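Long-range contact in cytokinin riboside 5'-monophosphate phosphoribohydrolase (Corynebacterium glutamicum, PDB 5WQ3), which belongs to the LOG-like proteins of the SLOG clan, which share a Rossmann-like fold built on a parallel beta sheet: residues R49-G60 / L147-M158. Numbering follows the deposited sequence. Where two conformers were deposited one is given.
Sequences RVLRIQSEFVAG and LNFRYFFARKTM. With EDO (1,2-ethanediol), chain L.
With CG opposite its own carbonyl carbon, beside the backbone N (chi1 -76°), and the chain bent at chi2, E56 swings its carboxylate off helix 49-60 to the turn between strand 147-149 and helix 152-158, where Y151, with a similar first torsion (-67°), lays its ring against helix 49-60. The two carboxylate oxygens take successive backbone amides: E56 OE2 accepts from R150 N at 2.7 Å through its syn lone pair, and E56 OE1 from Y151 N at 3.1 Å, the donor standing 25° out of the carboxylate plane. This two-point grip fixes the chain just where the helix starts, Y151 being its N-cap residue. The Y151 ring is sandwiched, with I53 CG1 over the centre of one face, 3.8 Å from the ring centroid in a CH-pi contact, and R150 CG over the other. Further along, F57 is a knob among F153, A154, T157 and M158; A154 CB lies over its ring face, 4.1 Å from the centroid, while T157 OG1 is at the edge. The R150 guanidinium makes salt bridges to E132 and to E223 of a second subunit. Segments 49-60 and 152-158 run roughly parallel, on helices 46-64 and 152-162, beside strand 145-149, the outermost of the sheet within this chain, paired with strand 126-131.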
loop_
_atom_site.group_PDB
_atom_site.type_symbol
_atom_site.label_atom_id
_atom_site.label_comp_id
_atom_site.label_asym_id
_atom_site.label_seq_id
_atom_site.Cartn_x
_atom_site.Cartn_y
_atom_site.Cartn_z
ATOM N N ARG C 49 -27.768 -9.139 -48.562
ATOM C CA ARG C 49 -28.143 -7.751 -48.816
ATOM C C ARG C 49 -29.356 -7.619 -49.775
ATOM O O ARG C 49 -30.257 -6.824 -49.550
ATOM C CB ARG C 49 -26.970 -7.025 -49.434
ATOM C CG ARG C 49 -27.329 -5.651 -49.923
ATOM C CD ARG C 49 -26.280 -4.727 -49.386
ATOM N NE ARG C 49 -26.603 -3.345 -49.614
ATOM C CZ ARG C 49 -25.848 -2.575 -50.365
ATOM N NH1 ARG C 49 -24.806 -3.120 -50.934
ATOM N NH2 ARG C 49 -26.179 -1.290 -50.568
ATOM N N VAL C 50 -29.334 -8.395 -50.850
ATOM C CA VAL C 50 -30.454 -8.410 -51.826
ATOM C C VAL C 50 -31.767 -8.882 -51.159
ATOM O O VAL C 50 -32.847 -8.278 -51.352
ATOM C CB VAL C 50 -30.006 -9.247 -53.049
ATOM C CG1 VAL C 50 -31.147 -9.799 -53.827
ATOM C CG2 VAL C 50 -29.063 -8.371 -53.930
ATOM N N LEU C 51 -31.686 -9.934 -50.336
ATOM C CA LEU C 51 -32.866 -10.371 -49.577
ATOM C C LEU C 51 -33.369 -9.276 -48.635
ATOM O O LEU C 51 -34.580 -9.029 -48.515
ATOM C CB LEU C 51 -32.572 -11.650 -48.830
ATOM C CG LEU C 51 -32.306 -12.894 -49.700
ATOM C CD1 LEU C 51 -31.999 -14.103 -48.843
ATOM C CD2 LEU C 51 -33.527 -13.190 -50.547
ATOM N N ARG C 52 -32.447 -8.622 -47.948
ATOM C CA ARG C 52 -32.804 -7.561 -47.018
ATOM C C ARG C 52 -33.443 -6.401 -47.755
ATOM O O ARG C 52 -34.469 -5.858 -47.320
ATOM C CB ARG C 52 -31.607 -7.024 -46.294
ATOM C CG ARG C 52 -31.108 -7.880 -45.204
ATOM C CD ARG C 52 -30.203 -7.068 -44.307
ATOM N NE ARG C 52 -30.894 -6.054 -43.523
ATOM C CZ ARG C 52 -30.297 -5.379 -42.515
ATOM N NH1 ARG C 52 -30.960 -4.489 -41.791
ATOM N NH2 ARG C 52 -29.023 -5.633 -42.197
ATOM N N ILE C 53 -32.827 -6.015 -48.854
ATOM C CA ILE C 53 -33.432 -4.982 -49.751
ATOM C C ILE C 53 -34.864 -5.330 -50.159
ATOM O O ILE C 53 -35.782 -4.559 -49.952
ATOM C CB ILE C 53 -32.517 -4.703 -50.952
ATOM C CG1 ILE C 53 -31.232 -3.986 -50.494
ATOM C CG2 ILE C 53 -33.150 -3.752 -51.973
ATOM C CD1 ILE C 53 -30.159 -4.054 -51.554
ATOM N N GLN C 54 -35.080 -6.554 -50.630
ATOM C CA GLN C 54 -36.379 -6.995 -51.043
ATOM C C GLN C 54 -37.333 -6.899 -49.896
ATOM O O GLN C 54 -38.470 -6.509 -50.026
ATOM C CB GLN C 54 -36.336 -8.474 -51.567
ATOM C CG GLN C 54 -37.706 -8.876 -52.067
ATOM C CD GLN C 54 -37.831 -10.287 -52.677
ATOM O OE1 GLN C 54 -38.322 -11.201 -52.041
ATOM N NE2 GLN C 54 -37.440 -10.429 -53.931
ATOM N N SER C 55 -36.863 -7.225 -48.743
ATOM C CA SER C 55 -37.673 -7.248 -47.517
ATOM C C SER C 55 -38.195 -5.872 -47.166
ATOM O O SER C 55 -39.333 -5.721 -46.732
ATOM C CB SER C 55 -36.804 -7.808 -46.354
ATOM O OG SER C 55 -37.550 -8.058 -45.187
ATOM N N GLU C 56 -37.356 -4.876 -47.342
ATOM C CA GLU C 56 -37.748 -3.546 -47.014
ATOM C C GLU C 56 -38.770 -2.970 -47.996
ATOM O O GLU C 56 -39.709 -2.292 -47.536
ATOM C CB GLU C 56 -36.521 -2.649 -46.982
ATOM C CG GLU C 56 -35.747 -2.884 -45.727
ATOM C CD GLU C 56 -35.002 -1.632 -45.230
ATOM O OE1 GLU C 56 -34.764 -0.631 -45.987
ATOM O OE2 GLU C 56 -34.603 -1.730 -44.070
ATOM N N PHE C 57 -38.624 -3.279 -49.317
ATOM C CA PHE C 57 -39.617 -2.881 -50.277
ATOM C C PHE C 57 -40.907 -3.562 -49.982
ATOM O O PHE C 57 -41.948 -2.945 -49.991
ATOM C CB PHE C 57 -39.178 -3.083 -51.742
ATOM C CG PHE C 57 -38.181 -2.056 -52.217
ATOM C CD1 PHE C 57 -38.621 -0.772 -52.602
ATOM C CD2 PHE C 57 -36.837 -2.323 -52.259
ATOM C CE1 PHE C 57 -37.725 0.172 -53.050
ATOM C CE2 PHE C 57 -35.918 -1.339 -52.689
ATOM C CZ PHE C 57 -36.368 -0.085 -53.064
ATOM N N VAL C 58 -40.869 -4.871 -49.770
ATOM C CA VAL C 58 -42.098 -5.578 -49.472
ATOM C C VAL C 58 -42.844 -5.024 -48.270
ATOM O O VAL C 58 -44.003 -4.689 -48.372
ATOM C CB VAL C 58 -41.835 -7.105 -49.328
ATOM C CG1 VAL C 58 -43.077 -7.799 -48.819
ATOM C CG2 VAL C 58 -41.355 -7.678 -50.610
ATOM N N ALA C 59 -42.178 -4.847 -47.133
ATOM C CA ALA C 59 -42.770 -4.314 -45.904
ATOM C C ALA C 59 -43.291 -2.887 -46.051
ATOM O O ALA C 59 -44.348 -2.520 -45.465
ATOM C CB ALA C 59 -41.733 -4.332 -44.761
ATOM N N GLY C 60 -42.574 -2.105 -46.839
ATOM C CA GLY C 60 -42.987 -0.722 -47.065
ATOM C C GLY C 60 -44.233 -0.689 -47.970
ATOM O O GLY C 60 -45.235 -0.022 -47.631
ATOM N N LEU C 147 -42.412 3.316 -39.648
ATOM C CA LEU C 147 -41.640 2.200 -40.152
ATOM C C LEU C 147 -40.220 2.693 -40.107
ATOM O O LEU C 147 -39.937 3.898 -40.136
ATOM C CB LEU C 147 -41.949 1.851 -41.613
ATOM C CG LEU C 147 -43.225 1.226 -42.106
ATOM C CD1 LEU C 147 -44.397 2.101 -41.738
ATOM C CD2 LEU C 147 -43.148 1.087 -43.618
ATOM N N ASN C 148 -39.311 1.743 -40.089
ATOM C CA ASN C 148 -37.885 2.011 -40.005
ATOM C C ASN C 148 -37.112 1.285 -41.115
ATOM O O ASN C 148 -37.287 0.102 -41.322
ATOM C CB ASN C 148 -37.400 1.623 -38.592
ATOM C CG ASN C 148 -37.549 2.765 -37.605
ATOM O OD1 ASN C 148 -37.395 3.941 -37.949
ATOM N ND2 ASN C 148 -37.862 2.433 -36.393
ATOM N N PHE C 149 -36.262 2.009 -41.824
ATOM C CA PHE C 149 -35.582 1.496 -43.005
ATOM C C PHE C 149 -34.091 1.565 -42.776
ATOM O O PHE C 149 -33.548 2.557 -42.290
ATOM C CB PHE C 149 -35.895 2.339 -44.266
ATOM C CG PHE C 149 -37.324 2.259 -44.715
ATOM C CD1 PHE C 149 -38.276 3.050 -44.152
ATOM C CD2 PHE C 149 -37.721 1.321 -45.659
ATOM C CE1 PHE C 149 -39.608 2.934 -44.536
ATOM C CE2 PHE C 149 -39.027 1.221 -46.090
ATOM C CZ PHE C 149 -39.988 2.020 -45.522
ATOM N N ARG C 150 -33.442 0.476 -43.086
ATOM C CA ARG C 150 -32.009 0.435 -43.221
ATOM C C ARG C 150 -31.467 1.141 -44.504
ATOM O O ARG C 150 -30.388 1.693 -44.496
ATOM C CB ARG C 150 -31.618 -1.072 -43.178
ATOM C CG ARG C 150 -30.360 -1.448 -43.925
ATOM C CD ARG C 150 -29.201 -0.979 -43.128
ATOM N NE ARG C 150 -27.951 -1.638 -43.454
ATOM C CZ ARG C 150 -26.909 -1.597 -42.634
ATOM N NH1 ARG C 150 -27.031 -0.946 -41.475
ATOM N NH2 ARG C 150 -25.765 -2.199 -42.955
ATOM N N TYR C 151 -32.186 1.046 -45.622
ATOM C CA TYR C 151 -31.679 1.437 -46.906
ATOM C C TYR C 151 -32.299 2.767 -47.298
ATOM O O TYR C 151 -33.504 2.859 -47.533
ATOM C CB TYR C 151 -32.029 0.355 -47.914
ATOM C CG TYR C 151 -31.260 -0.909 -47.594
ATOM C CD1 TYR C 151 -29.870 -0.991 -47.801
ATOM C CD2 TYR C 151 -31.903 -2.009 -47.078
ATOM C CE1 TYR C 151 -29.172 -2.167 -47.523
ATOM C CE2 TYR C 151 -31.189 -3.161 -46.756
ATOM C CZ TYR C 151 -29.844 -3.235 -46.990
ATOM O OH TYR C 151 -29.192 -4.419 -46.662
ATOM N N PHE C 152 -31.473 3.802 -47.362
ATOM C CA PHE C 152 -31.873 5.154 -47.773
ATOM C C PHE C 152 -32.707 5.126 -49.053
ATOM O O PHE C 152 -33.732 5.778 -49.165
ATOM C CB PHE C 152 -30.570 5.934 -47.964
ATOM C CG PHE C 152 -30.669 7.384 -47.735
ATOM C CD1 PHE C 152 -30.791 7.890 -46.447
ATOM C CD2 PHE C 152 -30.567 8.282 -48.813
ATOM C CE1 PHE C 152 -30.890 9.267 -46.231
ATOM C CE2 PHE C 152 -30.633 9.663 -48.602
ATOM C CZ PHE C 152 -30.803 10.153 -47.314
ATOM N N PHE C 153 -32.332 4.279 -49.999
ATOM C CA PHE C 153 -33.001 4.255 -51.287
ATOM C C PHE C 153 -34.394 3.668 -51.244
ATOM O O PHE C 153 -35.252 4.112 -51.985
ATOM C CB PHE C 153 -32.164 3.593 -52.391
ATOM C CG PHE C 153 -31.636 2.240 -52.038
ATOM C CD1 PHE C 153 -30.415 2.115 -51.355
ATOM C CD2 PHE C 153 -32.337 1.097 -52.350
ATOM C CE1 PHE C 153 -29.913 0.876 -51.032
ATOM C CE2 PHE C 153 -31.855 -0.148 -52.011
ATOM C CZ PHE C 153 -30.634 -0.264 -51.363
ATOM N N ALA C 154 -34.633 2.693 -50.368
ATOM C CA ALA C 154 -35.986 2.237 -50.155
ATOM C C ALA C 154 -36.867 3.257 -49.505
ATOM O O ALA C 154 -38.032 3.424 -49.873
ATOM C CB ALA C 154 -36.013 0.999 -49.325
ATOM N N ARG C 155 -36.357 3.860 -48.465
ATOM C CA ARG C 155 -37.102 4.879 -47.800
ATOM C C ARG C 155 -37.511 6.010 -48.792
ATOM O O ARG C 155 -38.666 6.457 -48.756
ATOM C CB ARG C 155 -36.281 5.438 -46.709
ATOM C CG ARG C 155 -37.012 6.403 -45.885
ATOM C CD ARG C 155 -35.963 7.419 -45.573
ATOM N NE ARG C 155 -36.190 8.019 -44.315
ATOM C CZ ARG C 155 -35.482 9.023 -43.882
ATOM N NH1 ARG C 155 -34.510 9.531 -44.607
ATOM N NH2 ARG C 155 -35.782 9.529 -42.747
ATOM N N LYS C 156 -36.598 6.447 -49.663
ATOM C CA LYS C 156 -36.888 7.565 -50.604
ATOM C C LYS C 156 -37.954 7.176 -51.628
ATOM O O LYS C 156 -38.749 8.012 -52.035
ATOM C CB LYS C 156 -35.622 8.044 -51.335
ATOM C CG LYS C 156 -34.605 8.892 -50.551
ATOM C CD LYS C 156 -33.284 8.947 -51.367
ATOM C CE LYS C 156 -32.583 10.308 -51.331
ATOM N NZ LYS C 156 -31.565 10.469 -52.431
ATOM N N THR C 157 -37.993 5.914 -52.068
ATOM C CA THR C 157 -39.035 5.478 -52.907
ATOM C C THR C 157 -40.428 5.648 -52.243
ATOM O O THR C 157 -41.378 5.994 -52.946
ATOM C CB THR C 157 -38.826 3.976 -53.257
ATOM O OG1 THR C 157 -37.539 3.854 -53.869
ATOM C CG2 THR C 157 -39.793 3.504 -54.229
ATOM N N MET C 158 -40.554 5.350 -50.934
ATOM C CA MET C 158 -41.837 5.349 -50.265
ATOM C C MET C 158 -42.393 6.766 -50.249
ATOM O O MET C 158 -43.596 6.934 -50.404
ATOM C CB MET C 158 -41.716 4.857 -48.847
ATOM C CG MET C 158 -41.189 3.438 -48.609
ATOM S SD MET C 158 -42.001 2.245 -49.589
ATOM C CE MET C 158 -40.724 0.968 -49.686
HETATM C C1 EDO L . -36.485 7.195 -55.056
HETATM O O1 EDO L . -37.042 6.368 -56.055
HETATM C C2 EDO L . -35.301 7.894 -55.666
HETATM O O2 EDO L . -34.136 7.460 -54.986
#